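Local structure of coelenterazine-binding protein with bound coelenterazine (Renilla muelleri, 2HPS) at residues M20-V25 with G132-D137; E34-I39 with R63-L68; N165-G170 with N178-D183. The protein binds the luciferin coelenterazine and, on binding calcium, probably makes it available to luciferase for reaction with oxygen and light emission. One frame throughout, in Å; residues are numbered along the deposited sequence.

How the contacts relate
Along the chain, helix 6-21 runs out into residues 20-25, the first half of contact 1. Contact 2 follows, where the end of helix 51-68 comes back against helix 33-47 and closes a short loop within the EF-hand units of the N-terminal half. Contact 1 closes only at 132-137, over a hundred residues on, so contact 2 lies within its span, and contact 1 joins the N-terminal and C-terminal halves. Contact 3 comes after both, in series, and folds the C-terminal tail back on helix 157-169. Contacts 2 and 3 stand on opposite sides of the chain's centre without touching, while contact 1 touches both; all three meet the same coelenterazine.

Contact 1: M20-V25 with G132-D137; sequences MQRVDV and GPDLTD. With CTZ (c2-hydroxy-coelenterazine), chain B.
Arg22 reaches across to Asp134 and grips its carboxylate end-on with two nitrogens. NH1 bonds to Asp134 OD1 at 2.9 Å and NH2 to Asp134 OD2 at 2.8 Å, both with an N-H...O angle of 163°. Each oxygen accepts through its syn lone pair, and the guanidinium and carboxylate planes lie only 9° apart, so the salt bridge is almost flat. The third donor edge faces the ligand: Arg22 NE gives a nearly straight bond of 2.9 Å to coelenterazine O18, which also lies in the guanidinium plane. The carboxylate thus probably helps to hold the rotation of the group that binds this ligand oxygen. Bends at chi2 and chi3 fold the arginine chain over O18, bringing CB and CG against it as well. Leu135 supplies the apolar side: CD1 sits 4.0 Å above the guanidinium plane of Arg22, toward its rim, and CD2 lies 3.6 Å from ligand C21. At the edge of the guanidinium, near its plane, Gly132 CA comes to 3.3 Å from Arg22 NH1, where a side chain would collide. A leucine in place of Arg22 would probably leave Asp134 without its charged mate and the ligand's O18 without this N-H donor. The type I turn from Gly132 to Leu135 links helix 121-131 to helix 137-147, whose first turn Thr136 caps through Lys139 N. On the other side, residues 20-25 leave helix 6-21, with Val23 packed on strand 30-32 and helix 33-47.

Contact 2: E34-I39 with R63-L68; sequences EDYELI and RVADQL. With CTZ (c2-hydroxy-coelenterazine), chain B.
Tyr36 OH is gripped from several sides: it shares a short hydrogen bond of 2.6 Å with coelenterazine O17, in which either hydroxyl could be the donor, and it is also bonded to Arg19 NH2 and Gln103 NE2. O17 approaches at the edge of the tyrosine ring, in its plane. The same hydroxyl rests against helix 51-68, where Val64 CG1 lies 3.5 Å from Tyr36 OH. The methyl anti to the backbone N of Val64 is the one turned to the hydroxyl. Leu68 comes in at about a right angle to the tyrosine side chain and lays CD1 over one ring face. This CH-pi contact places Leu68 CD1 4.2 Å from the Tyr36 ring centroid, 26° off the ring normal. Ala65, whose CA is the nearest to that of Tyr36, meets the ring nearer its root, with CB 3.9 Å from Tyr36 CD2. Those three residues form the apolar wall that beds the ring, while Phe61 adds a ring inclined at about 50°. One turn on, Ile39 lines the pocket directly, its CG2 3.5 Å from ligand C10 and its CD1 beside the phenol ring carbons. The helix segments run roughly antiparallel, with axes 10.3 Å apart at closest approach and 145° between their directions, a separation bridged here by the tyrosine. A buried hydroxyl set in an apolar bed is thus satisfied by polar partners, and the neighbouring arginine would probably polarise the phenol pair, consistent with a pocket that holds this ligand hydroxyl by polar contacts.

Contact 3: N165-G170 with N178-D183; sequences NDFLFG and NAFYGD. With CTZ (c2-hydroxy-coelenterazine), chain B.
Phe167 meets two consecutive aromatic residues in two different ways. Against Tyr181 it makes an offset stack, with ring centroids 4.8 Å apart and planes inclined at 30°; Tyr181 CD2 lies over the Phe167 face, toward the rim, only 3.4 Å from Phe167 CZ. Phe180 instead turns its edge to the Phe167 face, with the planes at 73° and Phe180 CD2 set 3.7 Å from Phe167 CB. Phe167 CG stands anti to the backbone N (chi1 -174°), which carries the ring out from helix 157-169 to both partners. Both of those also serve the ligand. Coelenterazine C26 lies over one face of the Phe180 ring, while Tyr181 sets a ring face against the ligand's fused core, its CE1 3.3 Å from C9. The backbone takes part too: Phe180 O lies 2.8 Å from ligand N7, and Gly182 CA touches C22 at 3.3 Å, where a side chain would run into the ligand. Helix 6-21 adds Met16 beside Phe167 and Thr18 beside Tyr181. The result is an aromatic cluster in which Phe180 and Tyr181 line the coelenterazine pocket and Phe167 backs them from the second shell, formed by the last EF-hand helix and the C-terminal tail folded back on it.

Contact 1: M20-V25 with G132-D137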
loop_
_atom_site.group_PDB
_atom_site.type_symbol
_atom_site.label_atom_id
_atom_site.label_comp_id
_atom_site.label_asym_id
_atom_site.label_seq_id
_atom_site.Cartn_x
_atom_site.Cartn_y
_atom_site.Cartn_z
HETATM N N MSE A 20 -0.832 -3.286 7.474
HETATM C CA MSE A 20 0.337 -3.580 8.275
HETATM C C MSE A 20 0.633 -5.063 8.329
HETATM O O MSE A 20 1.806 -5.470 8.425
HETATM C CB MSE A 20 0.192 -2.987 9.669
HETATM C CG MSE A 20 0.146 -1.466 9.697
HETATM SE SE MSE A 20 1.813 -0.705 9.023
HETATM C CE MSE A 20 1.490 -0.297 7.258
ATOM N N GLN A 21 -0.416 -5.883 8.230
ATOM C CA GLN A 21 -0.233 -7.320 8.249
ATOM C C GLN A 21 0.560 -7.778 7.033
ATOM O O GLN A 21 1.226 -8.814 7.093
ATOM C CB GLN A 21 -1.551 -8.091 8.366
ATOM C CG GLN A 21 -2.057 -8.104 9.786
ATOM C CD GLN A 21 -2.860 -9.337 10.176
ATOM O OE1 GLN A 21 -3.250 -10.162 9.345
ATOM N NE2 GLN A 21 -3.110 -9.452 11.459
ATOM N N ARG A 22 0.511 -6.996 5.951
ATOM C CA ARG A 22 1.310 -7.281 4.764
ATOM C C ARG A 22 2.800 -7.087 5.014
ATOM O O ARG A 22 3.628 -7.675 4.309
ATOM C CB ARG A 22 0.851 -6.433 3.562
ATOM C CG ARG A 22 -0.581 -6.738 3.109
ATOM C CD ARG A 22 -0.753 -8.207 2.726
ATOM N NE ARG A 22 0.315 -8.657 1.827
ATOM C CZ ARG A 22 0.533 -9.930 1.496
ATOM N NH1 ARG A 22 1.539 -10.235 0.690
ATOM N NH2 ARG A 22 -0.253 -10.898 1.965
ATOM N N VAL A 23 3.137 -6.287 6.020
ATOM C CA VAL A 23 4.528 -6.063 6.383
ATOM C C VAL A 23 5.028 -7.240 7.246
ATOM O O VAL A 23 6.217 -7.563 7.268
ATOM C CB VAL A 23 4.705 -4.681 7.072
ATOM C CG1 VAL A 23 6.197 -4.379 7.354
ATOM C CG2 VAL A 23 4.108 -3.561 6.212
ATOM N N ASP A 24 4.089 -7.909 7.927
ATOM C CA ASP A 24 4.379 -9.006 8.845
ATOM C C ASP A 24 4.623 -10.325 8.102
ATOM O O ASP A 24 3.771 -11.219 8.065
ATOM C CB ASP A 24 3.232 -9.152 9.874
ATOM C CG ASP A 24 3.489 -10.258 10.883
ATOM O OD1 ASP A 24 4.651 -10.684 11.033
ATOM O OD2 ASP A 24 2.525 -10.721 11.515
ATOM N N VAL A 25 5.810 -10.445 7.520
ATOM C CA VAL A 25 6.078 -11.518 6.575
ATOM C C VAL A 25 6.192 -12.910 7.248
ATOM O O VAL A 25 5.995 -13.938 6.577
ATOM C CB VAL A 25 7.314 -11.131 5.693
ATOM C CG1 VAL A 25 8.609 -11.202 6.510
ATOM C CG2 VAL A 25 7.386 -11.956 4.431
ATOM N N GLY A 132 4.109 -9.594 -2.911
ATOM C CA GLY A 132 3.393 -10.570 -2.079
ATOM C C GLY A 132 3.341 -11.946 -2.731
ATOM O O GLY A 132 2.302 -12.366 -3.247
ATOM N N PRO A 133 4.467 -12.668 -2.709
ATOM C CA PRO A 133 4.566 -13.998 -3.348
ATOM C C PRO A 133 3.665 -15.058 -2.723
ATOM O O PRO A 133 3.432 -16.115 -3.327
ATOM C CB PRO A 133 6.044 -14.371 -3.195
ATOM C CG PRO A 133 6.586 -13.447 -2.117
ATOM C CD PRO A 133 5.730 -12.224 -2.086
ATOM N N ASP A 134 3.151 -14.769 -1.536
ATOM C CA ASP A 134 2.194 -15.645 -0.864
ATOM C C ASP A 134 0.793 -15.557 -1.503
ATOM O O ASP A 134 -0.068 -16.415 -1.251
ATOM C CB ASP A 134 2.117 -15.261 0.617
ATOM C CG ASP A 134 1.743 -13.806 0.814
ATOM O OD1 ASP A 134 2.470 -12.930 0.288
ATOM O OD2 ASP A 134 0.714 -13.529 1.475
ATOM N N LEU A 135 0.557 -14.518 -2.314
ATOM C CA LEU A 135 -0.766 -14.259 -2.903
ATOM C C LEU A 135 -1.071 -15.129 -4.117
ATOM O O LEU A 135 -0.313 -15.120 -5.093
ATOM C CB LEU A 135 -0.893 -12.776 -3.293
ATOM C CG LEU A 135 -0.842 -11.780 -2.121
ATOM C CD1 LEU A 135 -0.793 -10.340 -2.626
ATOM C CD2 LEU A 135 -2.003 -11.982 -1.160
ATOM N N THR A 136 -2.176 -15.877 -4.031
ATOM C CA THR A 136 -2.641 -16.740 -5.125
ATOM C C THR A 136 -2.992 -15.917 -6.359
ATOM O O THR A 136 -3.327 -14.724 -6.259
ATOM C CB THR A 136 -3.909 -17.525 -4.728
ATOM O OG1 THR A 136 -4.947 -16.609 -4.375
ATOM C CG2 THR A 136 -3.641 -18.434 -3.535
ATOM N N ASP A 137 -2.973 -16.572 -7.518
ATOM C CA ASP A 137 -3.461 -15.936 -8.752
ATOM C C ASP A 137 -4.890 -15.401 -8.572
ATOM O O ASP A 137 -5.196 -14.283 -8.992
ATOM C CB ASP A 137 -3.397 -16.910 -9.937
ATOM C CG ASP A 137 -1.994 -17.370 -10.259
ATOM O OD1 ASP A 137 -0.998 -16.783 -9.788
ATOM O OD2 ASP A 137 -1.873 -18.365 -11.017
HETATM N N1 CTZ B . 0.988 -3.620 -1.153
HETATM C C2 CTZ B . 1.953 -4.339 -0.520
HETATM C C3 CTZ B . 1.307 -5.636 -0.307
HETATM N N4 CTZ B . 0.071 -5.644 -0.800
HETATM C C5 CTZ B . -0.877 -6.604 -0.823
HETATM C C6 CTZ B . -2.116 -6.307 -1.397
HETATM N N7 CTZ B . -2.365 -5.091 -1.929
HETATM C C8 CTZ B . -1.433 -4.112 -1.931
HETATM C C9 CTZ B . -0.124 -4.411 -1.304
HETATM C C10 CTZ B . 3.334 -3.860 -0.137
HETATM C C11 CTZ B . 3.142 -2.740 0.854
HETATM C C12 CTZ B . 3.489 -1.439 0.495
HETATM C C13 CTZ B . 3.312 -0.381 1.379
HETATM C C14 CTZ B . 2.783 -0.650 2.645
HETATM C C15 CTZ B . 2.421 -1.955 3.012
HETATM C C16 CTZ B . 2.601 -3.008 2.112
HETATM O O17 CTZ B . 2.605 0.380 3.509
HETATM O O18 CTZ B . 1.832 -6.658 0.284
HETATM C C19 CTZ B . -3.154 -7.360 -1.457
HETATM C C20 CTZ B . -3.306 -8.299 -0.434
HETATM C C21 CTZ B . -4.286 -9.285 -0.531
HETATM C C22 CTZ B . -5.111 -9.348 -1.663
HETATM C C23 CTZ B . -4.960 -8.430 -2.693
HETATM C C24 CTZ B . -3.979 -7.437 -2.594
HETATM O O25 CTZ B . -6.054 -10.326 -1.730
HETATM C C26 CTZ B . -1.682 -2.726 -2.495
HETATM C C27 CTZ B . -1.406 -2.744 -3.976
HETATM C C28 CTZ B . -0.347 -2.024 -4.527
HETATM C C29 CTZ B . -0.135 -2.067 -5.906
HETATM C C30 CTZ B . -0.974 -2.845 -6.718
HETATM C C31 CTZ B . -2.041 -3.553 -6.167
HETATM C C32 CTZ B . -2.261 -3.496 -4.789
#

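Contact 2: E34-I39 with R63-L68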
loop_
_atom_site.group_PDB
_atom_site.type_symbol
_atom_site.label_atom_id
_atom_site.label_comp_id
_atom_site.label_asym_id
_atom_site.label_seq_id
_atom_site.Cartn_x
_atom_site.Cartn_y
_atom_site.Cartn_z
ATOM N N GLU A 34 13.234 -3.022 8.982
ATOM C CA GLU A 34 13.778 -3.830 7.888
ATOM C C GLU A 34 12.723 -4.660 7.163
ATOM O O GLU A 34 12.871 -4.923 5.988
ATOM C CB GLU A 34 14.975 -4.700 8.305
ATOM C CG GLU A 34 14.715 -5.662 9.424
ATOM C CD GLU A 34 15.141 -5.101 10.770
ATOM O OE1 GLU A 34 15.879 -5.827 11.486
ATOM O OE2 GLU A 34 14.754 -3.944 11.110
ATOM N N ASP A 35 11.664 -5.067 7.869
ATOM C CA ASP A 35 10.510 -5.721 7.220
ATOM C C ASP A 35 9.901 -4.798 6.149
ATOM O O ASP A 35 9.501 -5.246 5.064
ATOM C CB ASP A 35 9.431 -6.080 8.252
ATOM C CG ASP A 35 9.889 -7.134 9.272
ATOM O OD1 ASP A 35 10.759 -7.976 8.964
ATOM O OD2 ASP A 35 9.334 -7.125 10.394
ATOM N N TYR A 36 9.824 -3.512 6.470
ATOM C CA TYR A 36 9.309 -2.523 5.526
ATOM C C TYR A 36 10.261 -2.338 4.329
ATOM O O TYR A 36 9.836 -2.308 3.170
ATOM C CB TYR A 36 9.002 -1.214 6.267
ATOM C CG TYR A 36 7.844 -0.434 5.671
ATOM C CD1 TYR A 36 6.605 -1.057 5.418
ATOM C CD2 TYR A 36 7.973 0.933 5.390
ATOM C CE1 TYR A 36 5.539 -0.334 4.864
ATOM C CE2 TYR A 36 6.917 1.657 4.851
ATOM C CZ TYR A 36 5.710 1.022 4.584
ATOM O OH TYR A 36 4.678 1.770 4.050
ATOM N N GLU A 37 11.564 -2.264 4.611
ATOM C CA GLU A 37 12.591 -2.181 3.569
ATOM C C GLU A 37 12.554 -3.386 2.640
ATOM O O GLU A 37 12.855 -3.265 1.469
ATOM C CB GLU A 37 13.986 -2.091 4.198
ATOM C CG GLU A 37 14.236 -0.845 5.040
ATOM C CD GLU A 37 15.662 -0.786 5.561
ATOM O OE1 GLU A 37 16.546 -0.411 4.768
ATOM O OE2 GLU A 37 15.895 -1.111 6.753
ATOM N N LEU A 38 12.180 -4.554 3.166
ATOM C CA LEU A 38 12.079 -5.739 2.324
ATOM C C LEU A 38 11.094 -5.533 1.172
ATOM O O LEU A 38 11.337 -5.979 0.056
ATOM C CB LEU A 38 11.667 -6.958 3.156
ATOM C CG LEU A 38 11.432 -8.281 2.407
ATOM C CD1 LEU A 38 12.671 -8.759 1.663
ATOM C CD2 LEU A 38 10.933 -9.361 3.404
ATOM N N ILE A 39 9.974 -4.878 1.468
ATOM C CA ILE A 39 8.993 -4.531 0.429
ATOM C C ILE A 39 9.633 -3.658 -0.658
ATOM O O ILE A 39 9.511 -3.949 -1.850
ATOM C CB ILE A 39 7.760 -3.853 1.049
ATOM C CG1 ILE A 39 7.041 -4.870 1.930
ATOM C CG2 ILE A 39 6.824 -3.297 -0.060
ATOM C CD1 ILE A 39 5.982 -4.291 2.817
ATOM N N ARG A 63 10.958 6.972 4.925
ATOM C CA ARG A 63 10.247 8.177 5.343
ATOM C C ARG A 63 8.886 7.824 5.960
ATOM O O ARG A 63 8.508 8.333 7.026
ATOM C CB ARG A 63 10.079 9.129 4.152
ATOM C CG ARG A 63 9.610 10.546 4.583
ATOM C CD ARG A 63 9.433 11.443 3.343
ATOM N NE ARG A 63 8.247 11.070 2.572
ATOM C CZ ARG A 63 7.006 11.446 2.877
ATOM N NH1 ARG A 63 6.776 12.212 3.940
ATOM N NH2 ARG A 63 5.993 11.038 2.127
ATOM N N VAL A 64 8.161 6.946 5.275
ATOM C CA VAL A 64 6.883 6.418 5.763
ATOM C C VAL A 64 7.099 5.550 7.018
ATOM O O VAL A 64 6.345 5.678 7.974
ATOM C CB VAL A 64 6.108 5.702 4.631
ATOM C CG1 VAL A 64 4.799 5.094 5.140
ATOM C CG2 VAL A 64 5.813 6.700 3.504
ATOM N N ALA A 65 8.156 4.735 7.043
ATOM C CA ALA A 65 8.471 3.927 8.250
ATOM C C ALA A 65 8.563 4.801 9.501
ATOM O O ALA A 65 8.079 4.432 10.580
ATOM C CB ALA A 65 9.756 3.124 8.050
ATOM N N ASP A 66 9.162 5.978 9.354
ATOM C CA ASP A 66 9.247 6.926 10.473
ATOM C C ASP A 66 7.867 7.309 10.996
ATOM O O ASP A 66 7.621 7.335 12.207
ATOM C CB ASP A 66 10.028 8.181 10.079
ATOM C CG ASP A 66 11.519 7.915 9.848
ATOM O OD1 ASP A 66 12.052 6.865 10.275
ATOM O OD2 ASP A 66 12.164 8.768 9.196
ATOM N N GLN A 67 6.948 7.587 10.079
ATOM C CA GLN A 67 5.575 7.908 10.456
ATOM C C GLN A 67 4.863 6.727 11.132
ATOM O O GLN A 67 4.021 6.922 12.022
ATOM C CB GLN A 67 4.797 8.344 9.219
ATOM C CG GLN A 67 5.467 9.509 8.455
ATOM C CD GLN A 67 4.678 9.948 7.219
ATOM O OE1 GLN A 67 4.794 11.092 6.755
ATOM N NE2 GLN A 67 3.882 9.042 6.679
ATOM N N LEU A 68 5.193 5.514 10.693
ATOM C CA LEU A 68 4.555 4.306 11.213
ATOM C C LEU A 68 5.104 3.909 12.586
ATOM O O LEU A 68 4.584 3.001 13.225
ATOM C CB LEU A 68 4.689 3.150 10.219
ATOM C CG LEU A 68 4.006 3.417 8.867
ATOM C CD1 LEU A 68 4.306 2.290 7.870
ATOM C CD2 LEU A 68 2.496 3.630 9.061
HETATM N N1 CTZ B . 0.988 -3.620 -1.153
HETATM C C2 CTZ B . 1.953 -4.339 -0.520
HETATM C C3 CTZ B . 1.307 -5.636 -0.307
HETATM N N4 CTZ B . 0.071 -5.644 -0.800
HETATM C C5 CTZ B . -0.877 -6.604 -0.823
HETATM C C6 CTZ B . -2.116 -6.307 -1.397
HETATM N N7 CTZ B . -2.365 -5.091 -1.929
HETATM C C8 CTZ B . -1.433 -4.112 -1.931
HETATM C C9 CTZ B . -0.124 -4.411 -1.304
HETATM C C10 CTZ B . 3.334 -3.860 -0.137
HETATM C C11 CTZ B . 3.142 -2.740 0.854
HETATM C C12 CTZ B . 3.489 -1.439 0.495
HETATM C C13 CTZ B . 3.312 -0.381 1.379
HETATM C C14 CTZ B . 2.783 -0.650 2.645
HETATM C C15 CTZ B . 2.421 -1.955 3.012
HETATM C C16 CTZ B . 2.601 -3.008 2.112
HETATM O O17 CTZ B . 2.605 0.380 3.509
HETATM O O18 CTZ B . 1.832 -6.658 0.284
HETATM C C19 CTZ B . -3.154 -7.360 -1.457
HETATM C C20 CTZ B . -3.306 -8.299 -0.434
HETATM C C21 CTZ B . -4.286 -9.285 -0.531
HETATM C C22 CTZ B . -5.111 -9.348 -1.663
HETATM C C23 CTZ B . -4.960 -8.430 -2.693
HETATM C C24 CTZ B . -3.979 -7.437 -2.594
HETATM O O25 CTZ B . -6.054 -10.326 -1.730
HETATM C C26 CTZ B . -1.682 -2.726 -2.495
HETATM C C27 CTZ B . -1.406 -2.744 -3.976
HETATM C C28 CTZ B . -0.347 -2.024 -4.527
HETATM C C29 CTZ B . -0.135 -2.067 -5.906
HETATM C C30 CTZ B . -0.974 -2.845 -6.718
HETATM C C31 CTZ B . -2.041 -3.553 -6.167
HETATM C C32 CTZ B . -2.261 -3.496 -4.789
#

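Contact 3: N165-G170 with N178-D183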
loop_
_atom_site.group_PDB
_atom_site.type_symbol
_atom_site.label_atom_id
_atom_site.label_comp_id
_atom_site.label_asym_id
_atom_site.label_seq_id
_atom_site.Cartn_x
_atom_site.Cartn_y
_atom_site.Cartn_z
ATOM N N ASN A 165 -6.337 7.008 -2.581
ATOM C CA ASN A 165 -6.930 8.015 -1.700
ATOM C C ASN A 165 -8.058 7.469 -0.841
ATOM O O ASN A 165 -8.170 7.800 0.337
ATOM C CB ASN A 165 -7.388 9.220 -2.521
ATOM C CG ASN A 165 -6.251 10.175 -2.785
ATOM O OD1 ASN A 165 -5.815 10.875 -1.869
ATOM N ND2 ASN A 165 -5.753 10.208 -4.020
ATOM N N ASP A 166 -8.903 6.636 -1.437
ATOM C CA ASP A 166 -10.023 6.103 -0.680
ATOM C C ASP A 166 -9.525 5.176 0.443
ATOM O O ASP A 166 -9.999 5.253 1.584
ATOM C CB ASP A 166 -10.826 5.305 -1.717
ATOM C CG ASP A 166 -12.069 4.678 -1.165
ATOM O OD1 ASP A 166 -12.379 4.864 0.035
ATOM O OD2 ASP A 166 -12.740 3.998 -1.978
ATOM N N PHE A 167 -8.543 4.343 0.127
ATOM C CA PHE A 167 -7.974 3.464 1.151
ATOM C C PHE A 167 -7.293 4.268 2.261
ATOM O O PHE A 167 -7.537 4.028 3.437
ATOM C CB PHE A 167 -6.998 2.482 0.536
ATOM C CG PHE A 167 -6.484 1.466 1.530
ATOM C CD1 PHE A 167 -7.248 0.343 1.837
ATOM C CD2 PHE A 167 -5.266 1.648 2.173
ATOM C CE1 PHE A 167 -6.802 -0.601 2.771
ATOM C CE2 PHE A 167 -4.803 0.701 3.117
ATOM C CZ PHE A 167 -5.565 -0.426 3.405
ATOM N N LEU A 168 -6.445 5.225 1.884
ATOM C CA LEU A 168 -5.640 5.941 2.881
ATOM C C LEU A 168 -6.417 6.941 3.738
ATOM O O LEU A 168 -6.096 7.108 4.922
ATOM C CB LEU A 168 -4.441 6.630 2.206
ATOM C CG LEU A 168 -3.316 5.719 1.702
ATOM C CD1 LEU A 168 -2.264 6.613 1.041
ATOM C CD2 LEU A 168 -2.696 4.861 2.816
ATOM N N PHE A 169 -7.429 7.598 3.169
ATOM C CA PHE A 169 -8.124 8.682 3.855
ATOM C C PHE A 169 -9.618 8.490 4.087
ATOM O O PHE A 169 -10.233 9.281 4.814
ATOM C CB PHE A 169 -7.907 10.015 3.110
ATOM C CG PHE A 169 -6.467 10.382 2.979
ATOM C CD1 PHE A 169 -5.734 10.750 4.091
ATOM C CD2 PHE A 169 -5.836 10.349 1.734
ATOM C CE1 PHE A 169 -4.392 11.086 3.971
ATOM C CE2 PHE A 169 -4.501 10.676 1.611
ATOM C CZ PHE A 169 -3.777 11.039 2.729
ATOM N N GLY A 170 -10.196 7.467 3.462
ATOM C CA GLY A 170 -11.633 7.222 3.551
ATOM C C GLY A 170 -12.067 6.839 4.956
ATOM O O GLY A 170 -11.413 6.029 5.604
ATOM N N ASN A 178 -12.104 -1.800 0.414
ATOM C CA ASN A 178 -12.226 -3.184 0.876
ATOM C C ASN A 178 -11.414 -4.199 0.067
ATOM O O ASN A 178 -11.255 -5.343 0.503
ATOM C CB ASN A 178 -13.700 -3.618 0.882
ATOM C CG ASN A 178 -14.496 -3.053 2.074
ATOM O OD1 ASN A 178 -13.942 -2.447 3.018
ATOM N ND2 ASN A 178 -15.828 -3.276 2.039
ATOM N N ALA A 179 -10.909 -3.782 -1.100
ATOM C CA ALA A 179 -10.222 -4.710 -2.008
ATOM C C ALA A 179 -8.721 -4.453 -2.167
ATOM O O ALA A 179 -7.966 -5.387 -2.474
ATOM C CB ALA A 179 -10.881 -4.695 -3.372
ATOM N N PHE A 180 -8.308 -3.199 -1.976
ATOM C CA PHE A 180 -6.936 -2.750 -2.298
ATOM C C PHE A 180 -5.843 -3.605 -1.653
ATOM O O PHE A 180 -4.846 -3.949 -2.320
ATOM C CB PHE A 180 -6.768 -1.274 -1.913
ATOM C CG PHE A 180 -5.493 -0.609 -2.431
ATOM C CD1 PHE A 180 -4.958 -0.929 -3.675
ATOM C CD2 PHE A 180 -4.875 0.406 -1.680
ATOM C CE1 PHE A 180 -3.793 -0.293 -4.134
ATOM C CE2 PHE A 180 -3.724 1.047 -2.139
ATOM C CZ PHE A 180 -3.181 0.699 -3.370
ATOM N N TYR A 181 -6.033 -3.906 -0.361
ATOM C CA TYR A 181 -5.137 -4.766 0.403
ATOM C C TYR A 181 -5.775 -6.119 0.742
ATOM O O TYR A 181 -5.418 -6.771 1.748
ATOM C CB TYR A 181 -4.681 -4.025 1.667
ATOM C CG TYR A 181 -3.493 -3.132 1.413
ATOM C CD1 TYR A 181 -2.192 -3.601 1.610
ATOM C CD2 TYR A 181 -3.666 -1.818 0.954
ATOM C CE1 TYR A 181 -1.099 -2.787 1.374
ATOM C CE2 TYR A 181 -2.561 -0.988 0.714
ATOM C CZ TYR A 181 -1.286 -1.493 0.932
ATOM O OH TYR A 181 -0.188 -0.691 0.697
ATOM N N GLY A 182 -6.703 -6.548 -0.112
ATOM C CA GLY A 182 -7.452 -7.807 0.100
ATOM C C GLY A 182 -8.469 -7.737 1.229
ATOM O O GLY A 182 -8.772 -6.658 1.749
ATOM N N ASP A 183 -9.000 -8.899 1.607
ATOM C CA ASP A 183 -10.075 -8.939 2.593
ATOM C C ASP A 183 -9.547 -8.380 3.905
ATOM O O ASP A 183 -8.485 -8.788 4.387
ATOM C CB ASP A 183 -10.583 -10.371 2.801
ATOM C CG ASP A 183 -11.275 -10.945 1.573
ATOM O OD1 ASP A 183 -11.746 -10.178 0.686
ATOM O OD2 ASP A 183 -11.375 -12.190 1.521
HETATM N N1 CTZ B . 0.988 -3.620 -1.153
HETATM C C2 CTZ B . 1.953 -4.339 -0.520
HETATM C C3 CTZ B . 1.307 -5.636 -0.307
HETATM N N4 CTZ B . 0.071 -5.644 -0.800
HETATM C C5 CTZ B . -0.877 -6.604 -0.823
HETATM C C6 CTZ B . -2.116 -6.307 -1.397
HETATM N N7 CTZ B . -2.365 -5.091 -1.929
HETATM C C8 CTZ B . -1.433 -4.112 -1.931
HETATM C C9 CTZ B . -0.124 -4.411 -1.304
HETATM C C10 CTZ B . 3.334 -3.860 -0.137
HETATM C C11 CTZ B . 3.142 -2.740 0.854
HETATM C C12 CTZ B . 3.489 -1.439 0.495
HETATM C C13 CTZ B . 3.312 -0.381 1.379
HETATM C C14 CTZ B . 2.783 -0.650 2.645
HETATM C C15 CTZ B . 2.421 -1.955 3.012
HETATM C C16 CTZ B . 2.601 -3.008 2.112
HETATM O O17 CTZ B . 2.605 0.380 3.509
HETATM O O18 CTZ B . 1.832 -6.658 0.284
HETATM C C19 CTZ B . -3.154 -7.360 -1.457
HETATM C C20 CTZ B . -3.306 -8.299 -0.434
HETATM C C21 CTZ B . -4.286 -9.285 -0.531
HETATM C C22 CTZ B . -5.111 -9.348 -1.663
HETATM C C23 CTZ B . -4.960 -8.430 -2.693
HETATM C C24 CTZ B . -3.979 -7.437 -2.594
HETATM O O25 CTZ B . -6.054 -10.326 -1.730
HETATM C C26 CTZ B . -1.682 -2.726 -2.495
HETATM C C27 CTZ B . -1.406 -2.744 -3.976
HETATM C C28 CTZ B . -0.347 -2.024 -4.527
HETATM C C29 CTZ B . -0.135 -2.067 -5.906
HETATM C C30 CTZ B . -0.974 -2.845 -6.718
HETATM C C31 CTZ B . -2.041 -3.553 -6.167
HETATM C C32 CTZ B . -2.261 -3.496 -4.789
#